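Local coordinates for DNA replication factor Cdt1 (Mus musculus, PDB 3A4C), which helps license DNA replication by promoting, together with CDC6 and the origin recognition complex, the loading of the MCM complex onto DNA, at residues 62-67 / 71-76. Numbering follows the deposited sequence.
Sequences LLAELL and LSLHRI
Where the last turn of helix 53-66 meets strand 71-76, Leu71 packs against Leu63 and Ala64, and Leu73 against Ala64 alone, in a buried helix-to-strand contact of the winged-helix fold, the C-terminal domain of Cdt1. It illustrates how a short connection can lead from the third helix of a helix-turn-helix core into the first strand of the wing hairpin, whose second is 79-84. The axes of the two short segments come within 7.5 Å, their N-to-C directions 116° apart; the backbones are closest at Ala64, whose small side chain is consistent with its CA lying 5.0 Å from Leu71 CA. Leu71 has CG anti to its own N (chi1 -172°), which turns the isobutyl group toward the helix, where CD2 rests 3.7 Å from Ala64 N and 3.8 Å from Leu63 CB; the two leucine side chains cross at about a right angle. Leu71 also touches Leu22 of helix 3-27 and Val82 of strand 79-84, joining wing to helical core. Leu73 CD1 lies 3.8 Å from Ala64 CB. A nearly straight hydrogen bond from Leu71 N to Leu67 O (3.0 Å) closes the turn, and one water donates to both Ala64 O (2.7 Å) and Leu71 O (2.8 Å).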
ATOM      1  N   LEU A  62      -3.686  -4.018   2.776  1.00  9.76           N
ATOM      2  CA  LEU A  62      -3.050  -5.252   2.306  1.00 10.21           C
ATOM      3  C   LEU A  62      -1.535  -5.096   2.276  1.00 12.31           C
ATOM      4  O   LEU A  62      -0.799  -5.988   2.680  1.00 14.27           O
ATOM      5  CB  LEU A  62      -3.548  -5.621   0.910  1.00 12.10           C
ATOM      6  CG  LEU A  62      -4.993  -6.088   0.771  1.00 18.67           C
ATOM      7  CD1 LEU A  62      -5.192  -6.692  -0.633  1.00 21.79           C
ATOM      8  CD2 LEU A  62      -5.318  -7.112   1.836  1.00 17.60           C
ATOM      9  N   LEU A  63      -1.072  -3.948   1.799  1.00 10.33           N
ATOM     10  CA  LEU A  63       0.359  -3.665   1.725  1.00  9.13           C
ATOM     11  C   LEU A  63       0.979  -3.633   3.125  1.00 12.44           C
ATOM     12  O   LEU A  63       2.099  -4.113   3.345  1.00 10.93           O
ATOM     13  CB  LEU A  63       0.537  -2.309   1.044  1.00 17.54           C
ATOM     14  CG  LEU A  63       1.665  -1.981   0.074  1.00 19.07           C
ATOM     15  CD1 LEU A  63       2.105  -3.182  -0.779  1.00 14.38           C
ATOM     16  CD2 LEU A  63       1.193  -0.809  -0.793  1.00 18.32           C
ATOM     17  N   ALA A  64       0.250  -3.051   4.073  1.00 10.16           N
ATOM     18  CA  ALA A  64       0.709  -2.981   5.461  1.00 10.90           C
ATOM     19  C   ALA A  64       0.800  -4.370   6.070  1.00 14.20           C
ATOM     20  O   ALA A  64       1.650  -4.634   6.917  1.00 15.77           O
ATOM     21  CB  ALA A  64      -0.221  -2.087   6.298  1.00 12.87           C
ATOM     22  N   GLU A  65      -0.089  -5.253   5.633  1.00 11.11           N
ATOM     23  CA  GLU A  65      -0.107  -6.633   6.102  1.00 11.00           C
ATOM     24  C   GLU A  65       1.004  -7.464   5.468  1.00 12.55           C
ATOM     25  O   GLU A  65       1.593  -8.327   6.120  1.00 12.28           O
ATOM     26  CB  GLU A  65      -1.472  -7.256   5.810  1.00 11.58           C
ATOM     27  CG  GLU A  65      -2.530  -6.753   6.786  1.00 11.61           C
ATOM     28  CD  GLU A  65      -3.933  -6.957   6.298  1.00 12.78           C
ATOM     29  OE1 GLU A  65      -4.119  -7.451   5.160  1.00 12.41           O
ATOM     30  OE2 GLU A  65      -4.857  -6.616   7.064  1.00 14.36           O
ATOM     31  N   LEU A  66       1.298  -7.193   4.197  1.00 11.19           N
ATOM     32  CA  LEU A  66       2.342  -7.933   3.491  1.00 13.59           C
ATOM     33  C   LEU A  66       3.741  -7.441   3.839  1.00 15.52           C
ATOM     34  O   LEU A  66       4.683  -8.230   3.884  1.00 13.74           O
ATOM     35  CB  LEU A  66       2.134  -7.880   1.975  1.00 12.93           C
ATOM     36  CG  LEU A  66       1.343  -9.051   1.386  1.00 17.04           C
ATOM     37  CD1 LEU A  66      -0.086  -8.985   1.838  1.00 21.23           C
ATOM     38  CD2 LEU A  66       1.413  -9.059  -0.132  1.00 28.67           C
ATOM     39  N   LEU A  67       3.871  -6.138   4.079  1.00 11.36           N
ATOM     40  CA  LEU A  67       5.181  -5.529   4.303  1.00 11.82           C
ATOM     41  C   LEU A  67       5.194  -4.700   5.589  1.00 13.42           C
ATOM     42  O   LEU A  67       5.429  -3.493   5.555  1.00 13.63           O
ATOM     43  CB  LEU A  67       5.557  -4.639   3.116  1.00 10.26           C
ATOM     44  CG  LEU A  67       5.583  -5.308   1.740  1.00 14.76           C
ATOM     45  CD1 LEU A  67       5.637  -4.271   0.633  1.00 15.30           C
ATOM     46  CD2 LEU A  67       6.754  -6.268   1.630  1.00 14.06           C
ATOM     47  N   LEU A  71       5.684  -0.579   6.041  1.00 15.01           N
ATOM     48  CA  LEU A  71       4.491   0.250   6.166  1.00 13.91           C
ATOM     49  C   LEU A  71       3.801   0.034   7.503  1.00 22.48           C
ATOM     50  O   LEU A  71       3.315  -1.060   7.785  1.00 22.41           O
ATOM     51  CB  LEU A  71       3.526  -0.086   5.026  1.00 17.92           C
ATOM     52  CG  LEU A  71       2.277   0.768   4.821  1.00 22.08           C
ATOM     53  CD1 LEU A  71       2.634   2.221   4.756  1.00 24.15           C
ATOM     54  CD2 LEU A  71       1.596   0.348   3.528  1.00 18.60           C
ATOM     55  N   SER A  72       3.752   1.088   8.314  1.00 15.80           N
ATOM     56  CA  SER A  72       3.155   1.026   9.639  1.00 16.74           C
ATOM     57  C   SER A  72       1.897   1.901   9.684  1.00 16.46           C
ATOM     58  O   SER A  72       1.844   2.951   9.050  1.00 15.68           O
ATOM     59  CB  SER A  72       4.177   1.518  10.672  1.00 22.29           C
ATOM     60  OG  SER A  72       4.016   0.853  11.910  1.00 42.47           O
ATOM     61  N   LEU A  73       0.885   1.453  10.421  1.00 12.73           N
ATOM     62  CA  LEU A  73      -0.340   2.224  10.617  1.00 11.43           C
ATOM     63  C   LEU A  73      -0.510   2.483  12.102  1.00 16.08           C
ATOM     64  O   LEU A  73      -0.367   1.567  12.908  1.00 17.46           O
ATOM     65  CB  LEU A  73      -1.540   1.436  10.119  1.00 14.63           C
ATOM     66  CG  LEU A  73      -1.464   0.974   8.670  1.00 14.63           C
ATOM     67  CD1 LEU A  73      -2.585  -0.005   8.387  1.00 12.66           C
ATOM     68  CD2 LEU A  73      -1.567   2.184   7.770  1.00 15.94           C
ATOM     69  N   HIS A  74      -0.817   3.724  12.471  1.00 12.71           N
ATOM     70  CA  HIS A  74      -0.962   4.067  13.889  1.00 11.30           C
ATOM     71  C   HIS A  74      -2.211   4.914  14.111  1.00 10.22           C
ATOM     72  O   HIS A  74      -2.326   6.006  13.588  1.00  8.55           O
ATOM     73  CB  HIS A  74       0.304   4.790  14.382  1.00 16.51           C
ATOM     74  CG  HIS A  74       0.280   5.166  15.836  1.00 20.20           C
ATOM     75  ND1 HIS A  74      -0.031   4.270  16.839  1.00 26.60           N
ATOM     76  CD2 HIS A  74       0.580   6.334  16.458  1.00 16.49           C
ATOM     77  CE1 HIS A  74       0.049   4.877  18.013  1.00 18.82           C
ATOM     78  NE2 HIS A  74       0.417   6.129  17.810  1.00 22.34           N
ATOM     79  N   ARG A  75      -3.154   4.398  14.886  1.00 11.40           N
ATOM     80  CA  ARG A  75      -4.345   5.165  15.204  1.00  9.85           C
ATOM     81  C   ARG A  75      -4.034   6.239  16.238  1.00 12.59           C
ATOM     82  O   ARG A  75      -3.496   5.944  17.302  1.00 11.71           O
ATOM     83  CB  ARG A  75      -5.448   4.249  15.729  1.00 11.81           C
ATOM     84  CG  ARG A  75      -5.975   3.230  14.697  1.00 12.01           C
ATOM     85  CD  ARG A  75      -7.208   2.516  15.244  1.00 11.85           C
ATOM     86  NE  ARG A  75      -7.636   1.418  14.379  1.00 14.82           N
ATOM     87  CZ  ARG A  75      -7.127   0.189  14.435  1.00 17.33           C
ATOM     88  NH1 ARG A  75      -6.178  -0.096  15.316  1.00 15.17           N
ATOM     89  NH2 ARG A  75      -7.565  -0.760  13.614  1.00 14.91           N
ATOM     90  N   ILE A  76      -4.379   7.479  15.915  1.00 11.27           N
ATOM     91  CA  ILE A  76      -4.364   8.564  16.895  1.00 11.04           C
ATOM     92  C   ILE A  76      -5.718   9.252  16.840  1.00 12.06           C
ATOM     93  O   ILE A  76      -6.082   9.837  15.825  1.00 11.78           O
ATOM     94  CB  ILE A  76      -3.247   9.581  16.598  1.00 10.78           C
ATOM     95  CG1 ILE A  76      -1.903   8.866  16.467  1.00 10.78           C
ATOM     96  CG2 ILE A  76      -3.185  10.634  17.699  1.00 12.97           C
ATOM     97  CD1 ILE A  76      -0.720   9.791  16.145  1.00 13.89           C
TER
HETATM   98  O   HOH W   1       1.856  -3.010   9.086  1.00 17.71           O